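Local coordinates for protein dehydrogenase (Sinorhizobium meliloti, PDB 3UOE) that probably acts as an oxidoreductase of the malate/L-lactate dehydrogenase (LDH2/MDH2) family, at residues L166-N180 against G239-G253. Residues are numbered along the deposited sequence; the frame is centred on the assembly and turned at random.
Sequences LVHPFGGTQALIGTN and GAIAPFGDAKGYGLG
A single beta bridge, Val167 to Ile241, joins the loop 166-180, part of the connection between strands 156-161 and 182-186, to the short strand 240-241, and the same loop also packs against the first two turns of helix 246-264. Two backbone bonds make the bridge: Ile241 N to Leu166 O (2.8 Å) and His168 N to Ile241 O (2.8 Å). The His168 ring lies across the strand, with Ile241 O over one face, the CB of Ala240 at its edge and NE2 against the CA of Ala242 (3.5 Å). Its CG sits between the backbone N and the carbonyl carbon (chi1 60°), which brings the ring back over its own turn, where ND1 gives Pro169 O a nearly straight 2.8 Å bond from above the carbonyl plane. Gly172 N reaches that oxygen from the opposite face, closing the type II turn Pro169-Gly172. With an alanine at His168, Pro169 O would probably keep Gly172 N but lose its side-chain donor, and a gap would open over Ala240 and Ala242.

At the turn, Phe170 reaches toward the helix, CG anti to its N (chi1 -178°), and Ala247 CB makes a CH-pi contact over its face, 4.2 Å from the centroid. The Tyr250 ring has Phe170 N over one face and Ile177 CD1 against CE1 at its edge (3.7 Å), while its hydroxyl bonds to Ala323 O of the second subunit. Further along, Asn180 ND2 donates to Gly253 O (2.8 Å) and also bonds Glu257. Strand 222-223 continues the sheet beyond strand 240-241, helix 204-213 packs on Leu166 and Ile241, and the second subunit's Arg314 bonds Thr173 and Gln174.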
ATOM      1  N   LEU A 166      -5.622  -9.438  15.029  1.00  8.13           N
ATOM      2  CA  LEU A 166      -4.894 -10.701  15.019  1.00  7.64           C
ATOM      3  C   LEU A 166      -3.389 -10.506  14.975  1.00  8.17           C
ATOM      4  O   LEU A 166      -2.629 -11.461  15.155  1.00  9.65           O
ATOM      5  CB  LEU A 166      -5.326 -11.546  13.821  1.00  8.88           C
ATOM      6  CG  LEU A 166      -6.795 -11.963  13.845  1.00  7.92           C
ATOM      7  CD1 LEU A 166      -7.226 -12.490  12.479  1.00  9.78           C
ATOM      8  CD2 LEU A 166      -7.049 -12.979  14.962  1.00  6.17           C
ATOM      9  N   VAL A 167      -2.966  -9.267  14.760  1.00  6.84           N
ATOM     10  CA  VAL A 167      -1.578  -8.965  14.438  1.00  6.73           C
ATOM     11  C   VAL A 167      -1.021  -7.983  15.449  1.00  7.09           C
ATOM     12  O   VAL A 167      -1.657  -6.976  15.753  1.00  8.48           O
ATOM     13  CB  VAL A 167      -1.487  -8.315  13.035  1.00  7.89           C
ATOM     14  CG1 VAL A 167      -0.057  -7.856  12.722  1.00  6.74           C
ATOM     15  CG2 VAL A 167      -2.019  -9.274  11.960  1.00  6.52           C
ATOM     16  N   HIS A 168       0.166  -8.251  15.973  1.00  6.72           N
ATOM     17  CA  HIS A 168       0.753  -7.303  16.915  1.00  8.05           C
ATOM     18  C   HIS A 168       1.573  -6.255  16.190  1.00  6.98           C
ATOM     19  O   HIS A 168       2.076  -6.505  15.105  1.00  8.12           O
ATOM     20  CB  HIS A 168       1.594  -8.007  17.985  1.00  6.54           C
ATOM     21  CG  HIS A 168       2.745  -8.790  17.447  1.00  6.53           C
ATOM     22  ND1 HIS A 168       3.872  -8.197  16.917  1.00  8.36           N
ATOM     23  CD2 HIS A 168       2.969 -10.126  17.404  1.00  6.86           C
ATOM     24  CE1 HIS A 168       4.730  -9.131  16.548  1.00  8.70           C
ATOM     25  NE2 HIS A 168       4.206 -10.313  16.833  1.00  8.51           N
ATOM     26  N   PRO A 169       1.715  -5.072  16.792  1.00  8.33           N
ATOM     27  CA  PRO A 169       2.588  -4.071  16.173  1.00  7.66           C
ATOM     28  C   PRO A 169       4.032  -4.549  16.214  1.00  8.14           C
ATOM     29  O   PRO A 169       4.372  -5.438  17.001  1.00  8.12           O
ATOM     30  CB  PRO A 169       2.427  -2.850  17.084  1.00  6.41           C
ATOM     31  CG  PRO A 169       1.222  -3.132  17.942  1.00  6.06           C
ATOM     32  CD  PRO A 169       1.156  -4.608  18.073  1.00  8.17           C
ATOM     33  N   PHE A 170       4.871  -3.966  15.371  1.00  7.36           N
ATOM     34  CA  PHE A 170       6.299  -4.173  15.473  1.00  8.97           C
ATOM     35  C   PHE A 170       6.733  -3.647  16.845  1.00  9.26           C
ATOM     36  O   PHE A 170       6.378  -2.532  17.222  1.00  9.86           O
ATOM     37  CB  PHE A 170       7.011  -3.435  14.338  1.00  8.79           C
ATOM     38  CG  PHE A 170       8.496  -3.622  14.327  1.00  9.90           C
ATOM     39  CD1 PHE A 170       9.057  -4.800  13.864  1.00 11.39           C
ATOM     40  CD2 PHE A 170       9.337  -2.618  14.784  1.00 12.20           C
ATOM     41  CE1 PHE A 170      10.432  -4.979  13.861  1.00 14.99           C
ATOM     42  CE2 PHE A 170      10.720  -2.786  14.776  1.00 11.42           C
ATOM     43  CZ  PHE A 170      11.268  -3.967  14.318  1.00 13.25           C
ATOM     44  N   GLY A 171       7.459  -4.458  17.609  1.00  9.39           N
ATOM     45  CA  GLY A 171       7.881  -4.066  18.949  1.00  8.47           C
ATOM     46  C   GLY A 171       6.869  -4.366  20.047  1.00  9.85           C
ATOM     47  O   GLY A 171       7.145  -4.131  21.229  1.00 10.59           O
ATOM     48  N   GLY A 172       5.700  -4.885  19.662  1.00  8.66           N
ATOM     49  CA  GLY A 172       4.640  -5.228  20.599  1.00  8.11           C
ATOM     50  C   GLY A 172       4.254  -6.691  20.472  1.00  8.81           C
ATOM     51  O   GLY A 172       4.673  -7.358  19.537  1.00  9.01           O
ATOM     52  N   THR A 173       3.461  -7.202  21.408  1.00  8.98           N
ATOM     53  CA  THR A 173       3.155  -8.624  21.405  1.00 10.04           C
ATOM     54  C   THR A 173       1.674  -8.920  21.587  1.00 11.05           C
ATOM     55  O   THR A 173       1.291 -10.074  21.794  1.00 12.91           O
ATOM     56  CB  THR A 173       3.947  -9.379  22.497  1.00 12.17           C
ATOM     57  OG1 THR A 173       3.615  -8.853  23.790  1.00  9.53           O
ATOM     58  CG2 THR A 173       5.455  -9.251  22.258  1.00 10.45           C
ATOM     59  N   GLN A 174       0.850  -7.881  21.520  1.00 10.39           N
ATOM     60  CA  GLN A 174      -0.600  -8.031  21.638  1.00 10.54           C
ATOM     61  C   GLN A 174      -1.263  -7.864  20.284  1.00  9.78           C
ATOM     62  O   GLN A 174      -0.856  -7.018  19.487  1.00  8.52           O
ATOM     63  CB  GLN A 174      -1.180  -6.990  22.589  1.00 10.24           C
ATOM     64  CG  GLN A 174      -0.891  -7.248  24.031  1.00 13.96           C
ATOM     65  CD  GLN A 174      -1.604  -6.269  24.930  1.00 16.56           C
ATOM     66  OE1 GLN A 174      -1.236  -5.099  25.009  1.00 14.07           O
ATOM     67  NE2 GLN A 174      -2.631  -6.747  25.624  1.00 22.44           N
ATOM     68  N   ALA A 175      -2.282  -8.681  20.038  1.00  9.35           N
ATOM     69  CA  ALA A 175      -3.104  -8.577  18.843  1.00  8.20           C
ATOM     70  C   ALA A 175      -3.912  -7.279  18.876  1.00  8.92           C
ATOM     71  O   ALA A 175      -4.795  -7.127  19.714  1.00  7.92           O
ATOM     72  CB  ALA A 175      -4.033  -9.772  18.755  1.00  7.45           C
ATOM     73  N   LEU A 176      -3.627  -6.356  17.956  1.00  9.45           N
ATOM     74  CA  LEU A 176      -4.266  -5.039  17.980  1.00  7.40           C
ATOM     75  C   LEU A 176      -4.605  -4.525  16.592  1.00  7.41           C
ATOM     76  O   LEU A 176      -5.321  -3.525  16.436  1.00  6.91           O
ATOM     77  CB  LEU A 176      -3.359  -4.034  18.688  1.00  7.55           C
ATOM     78  CG  LEU A 176      -3.198  -4.253  20.191  1.00 12.93           C
ATOM     79  CD1 LEU A 176      -1.996  -3.479  20.739  1.00  9.90           C
ATOM     80  CD2 LEU A 176      -4.486  -3.889  20.925  1.00 10.75           C
ATOM     81  N   ILE A 177      -4.085  -5.218  15.587  1.00  6.60           N
ATOM     82  CA  ILE A 177      -4.222  -4.808  14.197  1.00  6.09           C
ATOM     83  C   ILE A 177      -4.757  -6.001  13.403  1.00  7.35           C
ATOM     84  O   ILE A 177      -4.486  -7.158  13.751  1.00  6.94           O
ATOM     85  CB  ILE A 177      -2.840  -4.354  13.641  1.00  6.98           C
ATOM     86  CG1 ILE A 177      -2.272  -3.212  14.498  1.00  7.59           C
ATOM     87  CG2 ILE A 177      -2.921  -3.953  12.164  1.00  5.48           C
ATOM     88  CD1 ILE A 177      -0.769  -2.984  14.321  1.00  7.50           C
ATOM     89  N   GLY A 178      -5.518  -5.731  12.346  1.00  5.87           N
ATOM     90  CA  GLY A 178      -6.059  -6.801  11.524  1.00  5.88           C
ATOM     91  C   GLY A 178      -5.019  -7.351  10.563  1.00  7.09           C
ATOM     92  O   GLY A 178      -3.920  -6.793  10.450  1.00  6.34           O
ATOM     93  N   THR A 179      -5.354  -8.439   9.869  1.00  5.44           N
ATOM     94  CA  THR A 179      -4.447  -8.991   8.867  1.00  6.75           C
ATOM     95  C   THR A 179      -4.318  -8.061   7.658  1.00  6.13           C
ATOM     96  O   THR A 179      -3.346  -8.136   6.910  1.00  7.24           O
ATOM     97  CB  THR A 179      -4.869 -10.406   8.423  1.00  9.26           C
ATOM     98  OG1 THR A 179      -6.236 -10.390   8.007  1.00  8.20           O
ATOM     99  CG2 THR A 179      -4.701 -11.397   9.568  1.00  9.41           C
ATOM    100  N   ASN A 180      -5.321  -7.202   7.476  1.00  7.13           N
ATOM    101  CA  ASN A 180      -5.265  -6.037   6.573  1.00  6.50           C
ATOM    102  C   ASN A 180      -4.544  -6.210   5.247  1.00  8.23           C
ATOM    103  O   ASN A 180      -3.491  -5.606   5.018  1.00  8.18           O
ATOM    104  CB  ASN A 180      -4.692  -4.818   7.300  1.00  6.02           C
ATOM    105  CG  ASN A 180      -5.494  -4.457   8.526  1.00  6.42           C
ATOM    106  OD1 ASN A 180      -6.506  -5.103   8.827  1.00  5.85           O
ATOM    107  ND2 ASN A 180      -5.056  -3.424   9.245  1.00  6.12           N
ATOM    108  N   GLY A 239      -3.052 -15.964  20.307  1.00 14.21           N
ATOM    109  CA  GLY A 239      -1.969 -15.009  20.464  1.00 12.47           C
ATOM    110  C   GLY A 239      -2.008 -13.862  19.471  1.00 12.15           C
ATOM    111  O   GLY A 239      -3.044 -13.233  19.272  1.00 12.42           O
ATOM    112  N   ALA A 240      -0.867 -13.593  18.843  1.00 11.12           N
ATOM    113  CA  ALA A 240      -0.765 -12.521  17.864  1.00  9.78           C
ATOM    114  C   ALA A 240       0.271 -12.843  16.789  1.00  9.58           C
ATOM    115  O   ALA A 240       1.310 -13.453  17.055  1.00  9.28           O
ATOM    116  CB  ALA A 240      -0.460 -11.175  18.544  1.00  7.55           C
ATOM    117  N   ILE A 241      -0.039 -12.435  15.565  1.00  7.98           N
ATOM    118  CA  ILE A 241       0.798 -12.710  14.417  1.00  7.58           C
ATOM    119  C   ILE A 241       1.680 -11.500  14.189  1.00  7.51           C
ATOM    120  O   ILE A 241       1.278 -10.374  14.474  1.00  7.79           O
ATOM    121  CB  ILE A 241      -0.071 -12.987  13.164  1.00  8.95           C
ATOM    122  CG1 ILE A 241      -0.925 -14.242  13.377  1.00 10.65           C
ATOM    123  CG2 ILE A 241       0.789 -13.142  11.922  1.00  8.61           C
ATOM    124  CD1 ILE A 241      -2.050 -14.416  12.356  1.00 10.05           C
ATOM    125  N   ALA A 242       2.889 -11.734  13.694  1.00  8.63           N
ATOM    126  CA  ALA A 242       3.808 -10.644  13.379  1.00  8.77           C
ATOM    127  C   ALA A 242       3.439  -9.991  12.047  1.00  8.89           C
ATOM    128  O   ALA A 242       2.836 -10.627  11.182  1.00  9.12           O
ATOM    129  CB  ALA A 242       5.247 -11.152  13.344  1.00  8.39           C
ATOM    130  N   PRO A 243       3.779  -8.707  11.892  1.00  7.43           N
ATOM    131  CA  PRO A 243       3.660  -8.034  10.598  1.00  9.31           C
ATOM    132  C   PRO A 243       4.743  -8.578   9.677  1.00 10.18           C
ATOM    133  O   PRO A 243       5.759  -9.059  10.167  1.00  9.61           O
ATOM    134  CB  PRO A 243       3.997  -6.580  10.941  1.00  8.31           C
ATOM    135  CG  PRO A 243       4.928  -6.712  12.136  1.00  9.96           C
ATOM    136  CD  PRO A 243       4.259  -7.791  12.941  1.00  9.41           C
ATOM    137  N   PHE A 244       4.542  -8.507   8.369  1.00 11.18           N
ATOM    138  CA  PHE A 244       5.630  -8.833   7.453  1.00 12.31           C
ATOM    139  C   PHE A 244       6.504  -7.595   7.341  1.00 11.60           C
ATOM    140  O   PHE A 244       6.055  -6.495   7.650  1.00 11.53           O
ATOM    141  CB  PHE A 244       5.094  -9.206   6.072  1.00 11.98           C
ATOM    142  CG  PHE A 244       5.077  -8.063   5.112  1.00 11.02           C
ATOM    143  CD1 PHE A 244       4.081  -7.104   5.181  1.00 10.96           C
ATOM    144  CD2 PHE A 244       6.068  -7.940   4.142  1.00 11.72           C
ATOM    145  CE1 PHE A 244       4.065  -6.040   4.296  1.00 13.46           C
ATOM    146  CE2 PHE A 244       6.061  -6.885   3.258  1.00 12.11           C
ATOM    147  CZ  PHE A 244       5.056  -5.931   3.328  1.00 12.18           C
ATOM    148  N   GLY A 245       7.749  -7.772   6.918  1.00 13.01           N
ATOM    149  CA  GLY A 245       8.618  -6.645   6.635  1.00 11.26           C
ATOM    150  C   GLY A 245       8.877  -5.733   7.818  1.00 11.83           C
ATOM    151  O   GLY A 245       9.130  -4.549   7.641  1.00 10.85           O
ATOM    152  N   ASP A 246       8.809  -6.280   9.028  1.00 13.33           N
ATOM    153  CA  ASP A 246       9.167  -5.525  10.222  1.00 12.68           C
ATOM    154  C   ASP A 246       8.415  -4.185  10.347  1.00 11.55           C
ATOM    155  O   ASP A 246       7.200  -4.131  10.175  1.00 10.55           O
ATOM    156  CB  ASP A 246      10.687  -5.314  10.277  1.00 13.83           C
ATOM    157  CG  ASP A 246      11.466  -6.633  10.308  1.00 18.46           C
ATOM    158  OD1 ASP A 246      11.079  -7.556  11.064  1.00 18.39           O
ATOM    159  OD2 ASP A 246      12.479  -6.744   9.578  1.00 19.23           O
ATOM    160  N   ALA A 247       9.137  -3.109  10.648  1.00  9.60           N
ATOM    161  CA  ALA A 247       8.495  -1.831  10.942  1.00 11.61           C
ATOM    162  C   ALA A 247       7.729  -1.299   9.732  1.00 12.13           C
ATOM    163  O   ALA A 247       6.730  -0.593   9.872  1.00 10.42           O
ATOM    164  CB  ALA A 247       9.516  -0.810  11.422  1.00 10.22           C
ATOM    165  N   LYS A 248       8.202  -1.651   8.545  1.00 11.81           N
ATOM    166  CA  LYS A 248       7.600  -1.163   7.316  1.00 12.58           C
ATOM    167  C   LYS A 248       6.256  -1.835   7.048  1.00 11.38           C
ATOM    168  O   LYS A 248       5.274  -1.173   6.701  1.00  9.67           O
ATOM    169  CB  LYS A 248       8.559  -1.374   6.146  1.00 11.07           C
ATOM    170  CG  LYS A 248       9.768  -0.459   6.184  1.00  9.74           C
ATOM    171  CD  LYS A 248      10.673  -0.688   4.984  1.00 15.64           C
ATOM    172  CE  LYS A 248      11.674   0.443   4.828  1.00 13.58           C
ATOM    173  NZ  LYS A 248      12.305   0.414   3.487  1.00 13.68           N
ATOM    174  N   GLY A 249       6.215  -3.153   7.211  1.00  9.33           N
ATOM    175  CA  GLY A 249       4.972  -3.879   7.052  1.00  9.90           C
ATOM    176  C   GLY A 249       3.965  -3.496   8.119  1.00  8.58           C
ATOM    177  O   GLY A 249       2.761  -3.460   7.875  1.00  9.01           O
ATOM    178  N   TYR A 250       4.459  -3.226   9.319  1.00  7.60           N
ATOM    179  CA  TYR A 250       3.613  -2.739  10.390  1.00  7.16           C
ATOM    180  C   TYR A 250       3.055  -1.370  10.025  1.00  7.63           C
ATOM    181  O   TYR A 250       1.850  -1.136  10.117  1.00  6.42           O
ATOM    182  CB  TYR A 250       4.409  -2.688  11.691  1.00  7.55           C
ATOM    183  CG  TYR A 250       3.919  -1.684  12.712  1.00  8.67           C
ATOM    184  CD1 TYR A 250       2.648  -1.784  13.274  1.00  6.32           C
ATOM    185  CD2 TYR A 250       4.751  -0.647  13.145  1.00  7.78           C
ATOM    186  CE1 TYR A 250       2.210  -0.864  14.227  1.00  6.53           C
ATOM    187  CE2 TYR A 250       4.326   0.269  14.098  1.00  8.77           C
ATOM    188  CZ  TYR A 250       3.058   0.159  14.633  1.00  8.62           C
ATOM    189  OH  TYR A 250       2.650   1.075  15.570  1.00  7.07           O
ATOM    190  N   GLY A 251       3.932  -0.472   9.589  1.00  7.49           N
ATOM    191  CA  GLY A 251       3.499   0.833   9.124  1.00  8.04           C
ATOM    192  C   GLY A 251       2.342   0.705   8.142  1.00  7.36           C
ATOM    193  O   GLY A 251       1.331   1.391   8.256  1.00  5.85           O
ATOM    194  N   LEU A 252       2.482  -0.208   7.191  1.00  7.97           N
ATOM    195  CA  LEU A 252       1.490  -0.360   6.133  1.00  8.60           C
ATOM    196  C   LEU A 252       0.175  -0.949   6.637  1.00  7.24           C
ATOM    197  O   LEU A 252      -0.901  -0.477   6.270  1.00  7.22           O
ATOM    198  CB  LEU A 252       2.040  -1.218   4.993  1.00  7.97           C
ATOM    199  CG  LEU A 252       1.212  -1.105   3.716  1.00 17.86           C
ATOM    200  CD1 LEU A 252       1.371   0.294   3.098  1.00 17.94           C
ATOM    201  CD2 LEU A 252       1.584  -2.193   2.716  1.00 18.55           C
ATOM    202  N   GLY A 253       0.266  -1.977   7.476  1.00  7.49           N
ATOM    203  CA  GLY A 253      -0.917  -2.600   8.049  1.00  6.16           C
ATOM    204  C   GLY A 253      -1.731  -1.597   8.842  1.00  6.47           C
ATOM    205  O   GLY A 253      -2.960  -1.576   8.751  1.00  5.68           O
TER